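Side-chain contact in proline dehydrogenase (Bradyrhizobium japonicum USDA 110, PDB 3HAZ), which probably oxidises proline to glutamate in two steps, using an FAD-dependent proline dehydrogenase and an NAD-dependent aldehyde dehydrogenase joined in one chain: residues S679-P684 and A720-H725. Sequence-based numbering, arbitrary orientation.
Sequences SVVAKP and AALTAH. With NAD (nicotinamide-adenine-dinucleotide), chain D.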
ATOM      1  N   SER A 679      -3.853 -32.630 -28.710  1.00 30.07           N
ATOM      2  CA  SER A 679      -3.226 -33.943 -28.740  1.00 28.80           C
ATOM      3  C   SER A 679      -2.090 -33.871 -29.756  1.00 26.92           C
ATOM      4  O   SER A 679      -2.047 -32.955 -30.586  1.00 27.49           O
ATOM      5  CB  SER A 679      -4.235 -35.041 -29.097  1.00 28.28           C
ATOM      6  OG  SER A 679      -4.817 -34.809 -30.364  1.00 25.99           O
ATOM      7  N   VAL A 680      -1.158 -34.812 -29.686  1.00 22.11           N
ATOM      8  CA  VAL A 680       0.023 -34.739 -30.529  1.00 24.70           C
ATOM      9  C   VAL A 680       0.408 -36.074 -31.163  1.00 28.26           C
ATOM     10  O   VAL A 680       0.376 -37.123 -30.513  1.00 28.03           O
ATOM     11  CB  VAL A 680       1.231 -34.194 -29.733  1.00 30.36           C
ATOM     12  CG1 VAL A 680       2.451 -34.064 -30.628  1.00 20.64           C
ATOM     13  CG2 VAL A 680       0.884 -32.854 -29.101  1.00 32.62           C
ATOM     14  N   VAL A 681       0.748 -36.022 -32.446  1.00 25.08           N
ATOM     15  CA  VAL A 681       1.464 -37.110 -33.095  1.00 28.20           C
ATOM     16  C   VAL A 681       2.868 -36.602 -33.404  1.00 29.53           C
ATOM     17  O   VAL A 681       3.039 -35.634 -34.150  1.00 29.07           O
ATOM     18  CB  VAL A 681       0.762 -37.591 -34.383  1.00 30.82           C
ATOM     19  CG1 VAL A 681       1.610 -38.646 -35.085  1.00 34.56           C
ATOM     20  CG2 VAL A 681      -0.626 -38.149 -34.058  1.00 28.57           C
ATOM     21  N   ALA A 682       3.868 -37.242 -32.808  1.00 28.03           N
ATOM     22  CA  ALA A 682       5.252 -36.791 -32.921  1.00 29.94           C
ATOM     23  C   ALA A 682       6.082 -37.741 -33.773  1.00 33.60           C
ATOM     24  O   ALA A 682       6.064 -38.955 -33.558  1.00 35.23           O
ATOM     25  CB  ALA A 682       5.872 -36.662 -31.532  1.00 24.26           C
ATOM     26  N   LYS A 683       6.807 -37.189 -34.743  1.00 31.37           N
ATOM     27  CA  LYS A 683       7.751 -37.983 -35.525  1.00 35.14           C
ATOM     28  C   LYS A 683       9.161 -37.441 -35.355  1.00 33.06           C
ATOM     29  O   LYS A 683       9.467 -36.333 -35.801  1.00 28.42           O
ATOM     30  CB  LYS A 683       7.383 -38.016 -37.012  1.00 36.96           C
ATOM     31  CG  LYS A 683       8.156 -39.085 -37.789  1.00 44.16           C
ATOM     32  CD  LYS A 683       8.465 -38.658 -39.210  1.00 42.43           C
ATOM     33  CE  LYS A 683       9.674 -37.743 -39.268  1.00 41.89           C
ATOM     34  NZ  LYS A 683      10.971 -38.487 -39.321  1.00 42.74           N
ATOM     35  N   PRO A 684      10.026 -38.225 -34.700  1.00 33.17           N
ATOM     36  CA  PRO A 684      11.404 -37.797 -34.444  1.00 32.19           C
ATOM     37  C   PRO A 684      12.266 -38.003 -35.678  1.00 33.73           C
ATOM     38  O   PRO A 684      11.869 -38.722 -36.595  1.00 33.12           O
ATOM     39  CB  PRO A 684      11.858 -38.748 -33.341  1.00 30.55           C
ATOM     40  CG  PRO A 684      11.070 -40.010 -33.591  1.00 30.11           C
ATOM     41  CD  PRO A 684       9.753 -39.582 -34.191  1.00 31.99           C
ATOM     42  N   ALA A 720       5.842 -36.824 -44.065  1.00 44.86           N
ATOM     43  CA  ALA A 720       4.983 -36.256 -45.100  1.00 45.24           C
ATOM     44  C   ALA A 720       3.548 -36.761 -44.986  1.00 44.53           C
ATOM     45  O   ALA A 720       2.599 -35.995 -45.134  1.00 46.86           O
ATOM     46  CB  ALA A 720       5.542 -36.551 -46.484  1.00 49.52           C
ATOM     47  N   ALA A 721       3.392 -38.056 -44.729  1.00 43.30           N
ATOM     48  CA  ALA A 721       2.065 -38.629 -44.555  1.00 46.54           C
ATOM     49  C   ALA A 721       1.313 -37.935 -43.417  1.00 40.91           C
ATOM     50  O   ALA A 721       0.116 -37.665 -43.522  1.00 35.09           O
ATOM     51  CB  ALA A 721       2.163 -40.121 -44.298  1.00 50.17           C
ATOM     52  N   LEU A 722       2.023 -37.644 -42.330  1.00 37.78           N
ATOM     53  CA  LEU A 722       1.422 -36.967 -41.189  1.00 35.39           C
ATOM     54  C   LEU A 722       0.971 -35.557 -41.555  1.00 35.17           C
ATOM     55  O   LEU A 722      -0.154 -35.174 -41.262  1.00 27.07           O
ATOM     56  CB  LEU A 722       2.399 -36.907 -40.009  1.00 32.75           C
ATOM     57  CG  LEU A 722       2.827 -38.245 -39.404  1.00 40.03           C
ATOM     58  CD1 LEU A 722       3.732 -38.035 -38.197  1.00 39.37           C
ATOM     59  CD2 LEU A 722       1.617 -39.074 -39.026  1.00 42.09           C
ATOM     60  N   THR A 723       1.848 -34.787 -42.194  1.00 40.54           N
ATOM     61  CA  THR A 723       1.531 -33.398 -42.527  1.00 40.26           C
ATOM     62  C   THR A 723       0.448 -33.280 -43.598  1.00 42.56           C
ATOM     63  O   THR A 723      -0.222 -32.256 -43.704  1.00 39.89           O
ATOM     64  CB  THR A 723       2.781 -32.602 -42.975  1.00 42.49           C
ATOM     65  OG1 THR A 723       3.344 -33.196 -44.152  1.00 47.28           O
ATOM     66  CG2 THR A 723       3.829 -32.584 -41.868  1.00 42.30           C
ATOM     67  N   ALA A 724       0.277 -34.329 -44.393  1.00 40.99           N
ATOM     68  CA  ALA A 724      -0.704 -34.299 -45.466  1.00 37.90           C
ATOM     69  C   ALA A 724      -2.091 -34.719 -44.984  1.00 39.15           C
ATOM     70  O   ALA A 724      -3.089 -34.460 -45.651  1.00 43.69           O
ATOM     71  CB  ALA A 724      -0.245 -35.166 -46.638  1.00 37.20           C
ATOM     72  N   HIS A 725      -2.155 -35.359 -43.820  1.00 38.80           N
ATOM     73  CA  HIS A 725      -3.426 -35.827 -43.273  1.00 37.13           C
ATOM     74  C   HIS A 725      -4.436 -34.690 -43.109  1.00 35.72           C
ATOM     75  O   HIS A 725      -4.133 -33.670 -42.492  1.00 31.90           O
ATOM     76  CB  HIS A 725      -3.212 -36.530 -41.933  1.00 38.47           C
ATOM     77  CG  HIS A 725      -4.351 -37.414 -41.530  1.00 36.36           C
ATOM     78  ND1 HIS A 725      -5.574 -36.919 -41.131  1.00 38.34           N
ATOM     79  CD2 HIS A 725      -4.452 -38.763 -41.466  1.00 38.29           C
ATOM     80  CE1 HIS A 725      -6.380 -37.923 -40.839  1.00 35.70           C
ATOM     81  NE2 HIS A 725      -5.723 -39.054 -41.033  1.00 40.48           N
TER
HETATM   82  PA  NAD D2003      15.663 -31.981 -41.894  0.55 28.07           P
HETATM   83  O1A NAD D2003      14.878 -30.871 -42.813  0.55 22.47           O
HETATM   84  O2A NAD D2003      16.606 -32.742 -42.730  0.55 33.15           O
HETATM   85  O5B NAD D2003      14.509 -33.003 -41.254  0.55 37.48           O
HETATM   86  C5B NAD D2003      14.127 -32.845 -39.894  0.55 36.36           C
HETATM   87  C4B NAD D2003      12.803 -33.567 -39.595  0.55 35.10           C
HETATM   88  O4B NAD D2003      11.767 -33.438 -40.642  0.55 35.05           O
HETATM   89  C3B NAD D2003      12.912 -35.138 -39.435  0.55 23.68           C
HETATM   90  O3B NAD D2003      12.335 -35.768 -38.333  0.55 29.06           O
HETATM   91  C2B NAD D2003      12.594 -35.606 -40.852  0.55 31.06           C
HETATM   92  O2B NAD D2003      12.512 -36.984 -41.137  0.55 31.57           O
HETATM   93  C1B NAD D2003      11.459 -34.729 -41.162  0.55 34.41           C
HETATM   94  N9A NAD D2003      11.220 -34.647 -42.610  0.55 37.28           N
HETATM   95  C8A NAD D2003      12.122 -34.824 -43.609  0.55 37.20           C
HETATM   96  N7A NAD D2003      11.444 -34.641 -44.849  0.55 37.31           N
HETATM   97  C5A NAD D2003      10.091 -34.343 -44.567  0.55 39.31           C
HETATM   98  C6A NAD D2003       9.003 -34.079 -45.391  0.55 36.32           C
HETATM   99  N6A NAD D2003       9.175 -34.082 -46.835  0.55 33.86           N
HETATM  100  N1A NAD D2003       7.786 -33.817 -44.849  0.55 37.26           N
HETATM  101  C2A NAD D2003       7.627 -33.815 -43.473  0.55 37.56           C
HETATM  102  N3A NAD D2003       8.697 -34.075 -42.660  0.55 37.47           N
HETATM  103  C4A NAD D2003       9.932 -34.341 -43.210  0.55 36.06           C
HETATM  104  O3  NAD D2003      16.447 -31.238 -40.610  0.55 43.06           O
HETATM  105  PN  NAD D2003      17.628 -32.072 -39.769  0.55 40.60           P
HETATM  106  O1N NAD D2003      18.724 -32.705 -40.851  0.55 53.52           O
HETATM  107  O2N NAD D2003      17.014 -33.144 -38.982  0.55 31.14           O
HETATM  108  O5D NAD D2003      18.427 -31.034 -38.735  0.55 40.85           O
HETATM  109  C5D NAD D2003      19.296 -30.043 -39.265  0.55 39.49           C
HETATM  110  C4D NAD D2003      18.565 -28.726 -39.600  0.55 37.60           C
HETATM  111  O4D NAD D2003      17.519 -28.279 -38.632  0.55 30.05           O
HETATM  112  C3D NAD D2003      19.390 -27.404 -39.914  0.55 19.55           C
HETATM  113  O3D NAD D2003      19.217 -26.761 -41.154  0.55 15.19           O
HETATM  114  C2D NAD D2003      19.127 -26.609 -38.617  0.55 29.69           C
HETATM  115  O2D NAD D2003      19.636 -25.301 -38.441  0.55 32.90           O
HETATM  116  C1D NAD D2003      17.702 -26.901 -38.382  0.55 26.77           C
HETATM  117  N1N NAD D2003      17.402 -26.628 -36.970  0.55 26.34           N
HETATM  118  C2N NAD D2003      16.907 -25.363 -36.604  0.55 22.54           C
HETATM  119  C3N NAD D2003      16.624 -25.078 -35.201  0.55 24.47           C
HETATM  120  C7N NAD D2003      16.072 -23.698 -34.802  0.55 17.17           C
HETATM  121  O7N NAD D2003      15.649 -23.537 -33.714  0.55 20.78           O
HETATM  122  N7N NAD D2003      15.945 -22.651 -35.796  0.55 18.34           N
HETATM  123  C4N NAD D2003      16.866 -26.118 -34.169  0.55 34.79           C
HETATM  124  C5N NAD D2003      17.355 -27.374 -34.535  0.55 31.67           C
HETATM  125  C6N NAD D2003      17.640 -27.667 -35.958  0.55 26.83           C
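Leu722 presents one methyl, CD1, to two neighbours on the strand: it lies 3.8 Å from Val681 CG1 and equally 3.8 Å from Lys683 CB, while Leu722 CD2 sits 4.0 Å from that same Val681 CG1. Val681 offers this branch because CG1 is anti to the backbone N (chi1 175°), and its side chain runs at a slant to that of Leu722. Packing is tight at this buried apolar patch, which Val654 of strand 641-656 and Ala552 and Ala559 of helix 549-567 help to enclose. Here helix 716-724 packs on strand 679-683 through this leucine, within the Rossmann-type NAD-binding part of the aldehyde dehydrogenase fold. The helix face bearing Ala720 and Ala721 is the looser side: both are partly exposed, and Ala720 CB lies 3.9 Å from adenine N1A of NAD rather than near the strand. Lys683 spans both environments, since its chain bends at chi2, chi3 and chi4 and carries NZ off to the adenosine ribose. Lys683 NZ donates to NAD O2B at 2.8 Å, weakly to NAD O3B, and to Pro684 O at 2.9 Å from above the carbonyl plane; Gly714 O takes a further bond. A methionine in place of Lys683 would probably leave the ribose hydroxyls without this donor and Pro684 O without its side-chain partner. Where helix 716-724 runs out, Lys750 NZ hydrogen-bonds to Thr723 O and His725 O.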